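Local coordinates for protein alkaline phosphatase (Thermus thermophilus, PDB 7KWD) that probably removes phosphate groups from phosphorylated compounds as a homodimeric enzyme, using two zinc ions and one magnesium ion, at residues P32-R37 and M464-G469; I42-D47 and V269-I274; N281-T286 and D340-Q345. All blocks are in the same frame, centred on the assembly; numbering follows the deposited sequence.

Interaction 1 (P32-R37 and M464-G469); sequences PSLGRR and MGEALG
Glu466 reaches from the last turn of helix 459-468 to two successive backbone N-H groups of the loop 32-37. CG is anti to the backbone N (chi1 170°) and the chain continues extended, long enough to carry the carboxylate to the loop. There OE1 accepts from Leu34 N at 2.7 Å, with an N-H...O angle of 163°, and OE2 accepts from Gly35 N at 2.8 Å. Both donors stand well above the carboxylate plane, by about 40°. Gly35 has positive phi, which glycine adopts readily.

Two waters also donate to Glu466 OE2. One of them, 2.7 Å from OE2, donates as well to Arg36 O at 2.9 Å and adds a water-mediated link to the two direct bonds.

The apolar part is small: Leu34 CD1 lies 3.6 Å from Ala467 CB, and Leu311 of strand 310-325 touches both side chains. Ala467 is short enough to let the leucine come this close to the helix. Farther on, Arg37 CA approaches Ala467 O at 3.5 Å in a CA-H...O contact.

Four donors, two backbone N-H groups and two waters, meet the carboxylate, which would probably favour its ionised form.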
# COMPACT_ATOMS: atom_id res chain seq x y z
N PRO A 32 -13.83 2.69 17.24
CA PRO A 32 -13.69 3.99 17.89
C PRO A 32 -14.86 4.90 17.59
O PRO A 32 -15.41 4.91 16.49
CB PRO A 32 -12.38 4.55 17.29
CG PRO A 32 -12.27 3.86 15.98
CD PRO A 32 -12.77 2.46 16.23
N SER A 33 -15.20 5.70 18.59
CA SER A 33 -16.31 6.62 18.54
C SER A 33 -15.86 7.97 18.05
O SER A 33 -14.72 8.39 18.28
CB SER A 33 -16.91 6.80 19.95
OG SER A 33 -17.64 5.64 20.34
N LEU A 34 -16.77 8.66 17.35
CA LEU A 34 -16.56 10.06 17.02
C LEU A 34 -16.60 10.95 18.25
O LEU A 34 -15.81 11.88 18.39
CB LEU A 34 -17.62 10.53 16.04
CG LEU A 34 -17.58 10.00 14.60
CD1 LEU A 34 -18.83 10.53 13.86
CD2 LEU A 34 -16.28 10.42 13.89
N GLY A 35 -17.55 10.69 19.15
CA GLY A 35 -17.77 11.60 20.26
C GLY A 35 -18.36 12.94 19.90
O GLY A 35 -18.32 13.84 20.71
N ARG A 36 -18.90 13.08 18.69
CA ARG A 36 -19.51 14.32 18.21
C ARG A 36 -20.75 13.94 17.42
O ARG A 36 -20.88 12.84 16.90
CB ARG A 36 -18.60 15.14 17.27
CG ARG A 36 -17.33 15.64 17.89
CD ARG A 36 -17.57 16.74 18.93
NE ARG A 36 -16.32 17.07 19.62
CZ ARG A 36 -16.20 17.99 20.58
NH1 ARG A 36 -17.26 18.67 20.99
NH2 ARG A 36 -15.01 18.21 21.14
N ARG A 37 -21.68 14.89 17.32
CA ARG A 37 -22.89 14.74 16.52
C ARG A 37 -22.93 15.83 15.47
O ARG A 37 -22.30 16.87 15.61
CB ARG A 37 -24.11 14.78 17.38
CG ARG A 37 -24.24 13.57 18.28
CD ARG A 37 -24.88 14.00 19.59
NE ARG A 37 -24.72 13.08 20.72
CZ ARG A 37 -25.72 12.42 21.30
NH1 ARG A 37 -26.96 12.53 20.83
NH2 ARG A 37 -25.48 11.64 22.34
N MET A 464 -20.98 6.67 10.44
CA MET A 464 -22.06 7.44 9.84
C MET A 464 -23.27 7.48 10.76
O MET A 464 -23.92 8.53 10.91
CB MET A 464 -22.45 6.87 8.49
CG MET A 464 -21.34 6.94 7.49
SD MET A 464 -21.88 6.76 5.79
CE MET A 464 -22.40 5.05 5.72
N GLY A 465 -23.60 6.35 11.38
CA GLY A 465 -24.77 6.30 12.23
C GLY A 465 -24.60 7.13 13.49
O GLY A 465 -25.53 7.80 13.92
N GLU A 466 -23.42 7.06 14.10
CA GLU A 466 -23.14 7.90 15.25
C GLU A 466 -23.25 9.36 14.89
O GLU A 466 -23.93 10.12 15.57
CB GLU A 466 -21.74 7.63 15.81
CG GLU A 466 -21.35 8.68 16.86
CD GLU A 466 -20.02 8.39 17.56
OE1 GLU A 466 -19.20 7.57 17.04
OE2 GLU A 466 -19.77 9.02 18.62
N ALA A 467 -22.59 9.76 13.79
CA ALA A 467 -22.57 11.18 13.44
C ALA A 467 -23.97 11.76 13.37
O ALA A 467 -24.19 12.90 13.79
CB ALA A 467 -21.87 11.40 12.08
N LEU A 468 -24.94 11.01 12.83
CA LEU A 468 -26.27 11.57 12.57
C LEU A 468 -27.35 11.07 13.52
O LEU A 468 -28.49 11.50 13.41
CB LEU A 468 -26.71 11.26 11.13
CG LEU A 468 -25.78 11.74 10.02
CD1 LEU A 468 -26.38 11.39 8.66
CD2 LEU A 468 -25.56 13.20 10.16
N GLY A 469 -27.02 10.19 14.46
CA GLY A 469 -28.03 9.64 15.32
C GLY A 469 -28.92 8.67 14.59
O GLY A 469 -30.14 8.61 14.86
O HOH W 1 -20.42 7.59 20.96
O HOH W 2 -21.51 11.04 19.02

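Interaction 2 (I42-D47 and V269-I274); sequences IVFVYD and VEAGRI. With MG (magnesium ion), chain D; ZN (zinc ion), chain E.
Val269, Asp47 and Ile274 bury the most surface where strand 42-46 runs parallel to strand 269-271. Val269 uses both its N-H and its C=O toward strand 42-46: its N donates to Val43 O, and its O accepts from Val45 N at 2.8 Å. The pattern continues with Ala271 N to Val45 O. Beta-branched Val269 suits a strand, and its CG1 lies 3.9 Å from Phe44 CE1, on the face covered by helices 247-259 and 283-306. Phe44 turns a ring edge to the neighbouring backbone, with Ala271 N in its plane, while Tyr46 CE1 sits over one ring face.

Asp47 follows Tyr46, its N still bonded to Ala271 O. CG is anti to the backbone N (chi1 -159°), and the carboxylate spans two metals: OD2 binds magnesium at 2.1 Å and OD1 binds zinc at 2.2 Å. Extended Glu270 brings OE2 to the same magnesium at 2.0 Å; its OE1 hydrogen-bonds Thr140 and a magnesium-bound water. Thr148 and three waters complete the magnesium site; Ser95, Asp317 and His318 complete the zinc site.

Ile274, in the first turn of the helix, places CB 3.2 Å from Asp47 O and CD1 3.6 Å from Tyr46 CD2.

Asp47 OD2 and Glu270 OE2 lie only 2.8 Å apart, a closeness made tolerable by the magnesium between them: two neighbouring parallel chains deliver two acidic ligands to one cation, beside Ser95, the predicted phosphoserine nucleophile.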
# COMPACT_ATOMS: atom_id res chain seq x y z
N ILE A 42 -21.06 14.23 4.55
CA ILE A 42 -20.53 14.07 3.20
C ILE A 42 -19.59 12.89 3.24
O ILE A 42 -18.71 12.83 4.12
CB ILE A 42 -19.80 15.33 2.71
CG1 ILE A 42 -20.71 16.55 2.85
CG2 ILE A 42 -19.36 15.14 1.28
CD1 ILE A 42 -20.05 17.87 2.58
N VAL A 43 -19.77 11.94 2.32
CA VAL A 43 -18.88 10.78 2.20
C VAL A 43 -18.21 10.85 0.83
O VAL A 43 -18.89 10.77 -0.20
CB VAL A 43 -19.64 9.46 2.38
CG1 VAL A 43 -18.66 8.28 2.36
CG2 VAL A 43 -20.50 9.43 3.67
N PHE A 44 -16.89 10.97 0.82
CA PHE A 44 -16.10 11.12 -0.40
C PHE A 44 -15.33 9.81 -0.56
O PHE A 44 -14.37 9.54 0.17
CB PHE A 44 -15.18 12.34 -0.29
CG PHE A 44 -14.50 12.72 -1.58
CD1 PHE A 44 -14.70 12.04 -2.75
CD2 PHE A 44 -13.55 13.77 -1.57
CE1 PHE A 44 -14.03 12.36 -3.91
CE2 PHE A 44 -12.90 14.13 -2.76
CZ PHE A 44 -13.14 13.42 -3.93
N VAL A 45 -15.78 8.98 -1.50
CA VAL A 45 -15.14 7.69 -1.77
C VAL A 45 -14.13 7.86 -2.89
O VAL A 45 -14.48 8.32 -3.98
CB VAL A 45 -16.17 6.62 -2.14
CG1 VAL A 45 -15.45 5.30 -2.44
CG2 VAL A 45 -17.21 6.48 -1.05
N TYR A 46 -12.88 7.48 -2.62
CA TYR A 46 -11.85 7.30 -3.63
C TYR A 46 -11.86 5.83 -4.03
O TYR A 46 -11.30 4.98 -3.34
CB TYR A 46 -10.49 7.71 -3.06
CG TYR A 46 -10.15 9.19 -3.00
CD1 TYR A 46 -10.92 10.08 -2.26
CD2 TYR A 46 -8.99 9.67 -3.60
CE1 TYR A 46 -10.56 11.41 -2.16
CE2 TYR A 46 -8.62 11.00 -3.49
CZ TYR A 46 -9.41 11.86 -2.78
OH TYR A 46 -9.06 13.19 -2.70
N ASP A 47 -12.52 5.49 -5.14
CA ASP A 47 -12.68 4.10 -5.51
C ASP A 47 -11.37 3.54 -6.05
O ASP A 47 -10.79 4.10 -6.97
CB ASP A 47 -13.79 3.95 -6.55
CG ASP A 47 -14.32 2.56 -6.58
OD1 ASP A 47 -13.48 1.66 -6.79
OD2 ASP A 47 -15.56 2.37 -6.37
N VAL A 269 -19.92 11.64 -2.70
CA VAL A 269 -19.14 12.02 -3.87
C VAL A 269 -18.21 10.87 -4.15
O VAL A 269 -17.51 10.41 -3.24
CB VAL A 269 -18.32 13.31 -3.61
CG1 VAL A 269 -17.54 13.71 -4.87
CG2 VAL A 269 -19.25 14.42 -3.13
N GLU A 270 -18.17 10.41 -5.40
CA GLU A 270 -17.32 9.30 -5.78
C GLU A 270 -16.34 9.70 -6.87
O GLU A 270 -16.75 10.13 -7.95
CB GLU A 270 -18.11 8.08 -6.26
CG GLU A 270 -17.19 6.82 -6.17
CD GLU A 270 -17.64 5.72 -7.07
OE1 GLU A 270 -18.61 5.96 -7.83
OE2 GLU A 270 -17.03 4.66 -7.00
N ALA A 271 -15.06 9.57 -6.56
CA ALA A 271 -14.01 9.59 -7.58
C ALA A 271 -13.88 8.15 -8.01
O ALA A 271 -12.99 7.41 -7.58
CB ALA A 271 -12.71 10.16 -7.04
N GLY A 272 -14.82 7.72 -8.86
CA GLY A 272 -15.00 6.32 -9.13
C GLY A 272 -14.13 5.73 -10.18
O GLY A 272 -14.15 4.50 -10.37
N ARG A 273 -13.36 6.54 -10.91
CA ARG A 273 -12.58 6.01 -12.02
C ARG A 273 -11.09 5.94 -11.70
O ARG A 273 -10.30 5.49 -12.55
CB ARG A 273 -12.82 6.84 -13.29
CG ARG A 273 -14.34 6.95 -13.62
CD ARG A 273 -14.66 7.05 -15.12
NE ARG A 273 -14.33 5.78 -15.78
CZ ARG A 273 -14.06 5.67 -17.07
NH1 ARG A 273 -14.10 6.73 -17.87
NH2 ARG A 273 -13.76 4.48 -17.55
N ILE A 274 -10.69 6.31 -10.49
CA ILE A 274 -9.38 5.91 -9.99
C ILE A 274 -9.23 4.41 -10.13
O ILE A 274 -8.24 3.91 -10.68
CB ILE A 274 -9.18 6.36 -8.54
CG1 ILE A 274 -9.17 7.90 -8.45
CG2 ILE A 274 -7.94 5.72 -7.95
CD1 ILE A 274 -9.31 8.41 -7.00
MG MG D . -17.30 2.72 -7.57
ZN ZN E . -14.43 -0.07 -5.80
O HOH W 3 -19.21 3.16 -8.40
O HOH W 4 -15.86 2.81 -9.39
O HOH W 5 -17.68 0.88 -8.09

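Interaction 3 (N281-T286 and D340-Q345); sequences NDAGAT and DLLEPQ
Gly284, in the first turn of helix 283-306, comes closest to the loop 340-345 at Leu342, their CA atoms 5.7 Å apart, where two type I turns, Asp340 to Glu343 and Leu342 to Gln345, fold the loop. No direct hydrogen bond joins the two segments.

Gln345 makes the nearest approach. Its side chain is extended beyond CG (chi2 -163°), which carries OE1 to 3.2 Å from Gly284 CA. Glycine, with no side chain, lets the amide oxygen come this close. The amide runs past the carboxylate of Asp282 in the opposite direction, the two planes 49° apart, and a water bridges them. It donates to Asp282 OD1 at 2.7 Å and accepts from Gln345 NE2 at 3.1 Å.

Asp282 is the N-cap of helix 283-306. With CG anti to its own backbone N (chi1 -178°), the carboxylate folds back over the first turn, and OD1 accepts a nearly straight bond from Ala285 N at 3.1 Å and a weak one from Gly284 N. Just before it, Asn281 has positive phi and is the C-prime residue of the Schellman motif that ends helix 273-280, so one helix stops and the next starts within two residues. The capped helix end would probably favour the negative charge of Asp282.

Lys373 ties the polar groups together from outside: its NZ forms a salt bridge with Asp282 OD2 and a hydrogen bond with Gln345 OE1. Phe349 N also donates to Asp282 OD2.

On the apolar side, Leu342 points toward the helix and brings CD2 to 4.4 Å from Ala283 CB, a loose contact that Ile426 of strand 426-428 extends by touching both side chains. Tyr60 and Ile56 of helix 51-65 also pack against Leu342, an apolar setting that suits its branched end.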
# COMPACT_ATOMS: atom_id res chain seq x y z
N ASN A 281 -4.06 -0.19 -15.71
CA ASN A 281 -2.62 -0.05 -15.43
C ASN A 281 -2.10 1.22 -16.08
O ASN A 281 -1.00 1.22 -16.64
CB ASN A 281 -1.81 -1.25 -15.91
CG ASN A 281 -1.89 -2.46 -15.00
OD1 ASN A 281 -1.09 -3.36 -15.16
ND2 ASN A 281 -2.87 -2.49 -14.08
N ASP A 282 -2.89 2.28 -16.05
CA ASP A 282 -2.57 3.56 -16.66
C ASP A 282 -2.30 4.59 -15.55
O ASP A 282 -3.20 5.29 -15.08
CB ASP A 282 -3.70 4.00 -17.56
CG ASP A 282 -3.40 5.31 -18.27
OD1 ASP A 282 -2.42 6.00 -17.89
OD2 ASP A 282 -4.15 5.65 -19.21
N ALA A 283 -1.02 4.71 -15.18
CA ALA A 283 -0.65 5.59 -14.08
C ALA A 283 -1.02 7.05 -14.34
O ALA A 283 -1.34 7.79 -13.40
CB ALA A 283 0.86 5.46 -13.82
N GLY A 284 -0.98 7.48 -15.60
CA GLY A 284 -1.29 8.87 -15.90
C GLY A 284 -2.78 9.15 -15.75
O GLY A 284 -3.17 10.23 -15.31
N ALA A 285 -3.62 8.20 -16.13
CA ALA A 285 -5.04 8.40 -15.91
C ALA A 285 -5.38 8.38 -14.41
O ALA A 285 -6.16 9.21 -13.93
CB ALA A 285 -5.86 7.35 -16.66
N THR A 286 -4.76 7.47 -13.66
CA THR A 286 -4.96 7.44 -12.21
C THR A 286 -4.60 8.77 -11.58
O THR A 286 -5.34 9.31 -10.76
CB THR A 286 -4.13 6.33 -11.60
OG1 THR A 286 -4.52 5.09 -12.19
CG2 THR A 286 -4.32 6.30 -10.10
N ASP A 340 8.16 12.77 -13.50
CA ASP A 340 8.28 13.73 -14.59
C ASP A 340 7.65 13.18 -15.86
O ASP A 340 6.96 13.91 -16.58
CB ASP A 340 9.74 14.05 -14.86
CG ASP A 340 10.44 14.66 -13.68
OD1 ASP A 340 9.77 15.33 -12.86
OD2 ASP A 340 11.66 14.46 -13.58
N LEU A 341 7.86 11.90 -16.13
CA LEU A 341 7.42 11.29 -17.38
C LEU A 341 5.90 11.18 -17.50
O LEU A 341 5.39 10.81 -18.56
CB LEU A 341 8.06 9.90 -17.50
CG LEU A 341 9.31 9.62 -18.32
CD1 LEU A 341 9.90 10.88 -18.88
CD2 LEU A 341 10.34 8.83 -17.57
N LEU A 342 5.15 11.50 -16.44
CA LEU A 342 3.71 11.57 -16.54
C LEU A 342 3.24 12.88 -17.11
O LEU A 342 2.12 12.94 -17.66
CB LEU A 342 3.05 11.35 -15.17
CG LEU A 342 3.30 9.99 -14.53
CD1 LEU A 342 2.33 9.73 -13.36
CD2 LEU A 342 3.15 8.85 -15.53
N GLU A 343 4.03 13.95 -16.98
CA GLU A 343 3.53 15.26 -17.40
C GLU A 343 3.26 15.32 -18.90
O GLU A 343 2.33 16.06 -19.28
CB GLU A 343 4.53 16.36 -16.99
CG GLU A 343 3.99 17.79 -17.26
CD GLU A 343 4.87 18.91 -16.64
OE1 GLU A 343 4.37 20.04 -16.44
OE2 GLU A 343 6.05 18.66 -16.34
N PRO A 344 3.99 14.62 -19.77
CA PRO A 344 3.66 14.65 -21.21
C PRO A 344 2.38 13.94 -21.58
O PRO A 344 1.90 14.16 -22.71
CB PRO A 344 4.87 13.96 -21.87
CG PRO A 344 6.02 14.21 -20.88
CD PRO A 344 5.33 14.04 -19.54
N GLN A 345 1.83 13.08 -20.72
CA GLN A 345 0.65 12.30 -21.10
C GLN A 345 -0.54 13.22 -21.35
O GLN A 345 -0.72 14.24 -20.69
CB GLN A 345 0.33 11.27 -20.03
CG GLN A 345 1.42 10.24 -19.92
CD GLN A 345 0.98 9.01 -19.21
OE1 GLN A 345 -0.18 8.87 -18.89
NE2 GLN A 345 1.91 8.09 -18.99
O HOH W 6 0.22 5.65 -17.94

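Overall arrangement
The centre of interaction 2 lies about 4 Å from that of the chain, and the contact is fully buried; interaction 1, partly exposed, and interaction 3, buried but peripheral, lie on opposite sides of the chain's centre. Strand pairing and metal coordination dominate the central contact. At 32-37 with 464-469 a carboxylate instead receives backbone N-H groups and water, whereas at 281-286 with 340-345 a carboxylate caps a helix and reaches the loop through water. Both outer contacts touch the central one: Met464 SD packs 3.7 Å from Val43 CG2, and Ile274 O lies 4.2 Å from Thr286 OG1, where helices 273-280 and 283-306 follow one another in the chain.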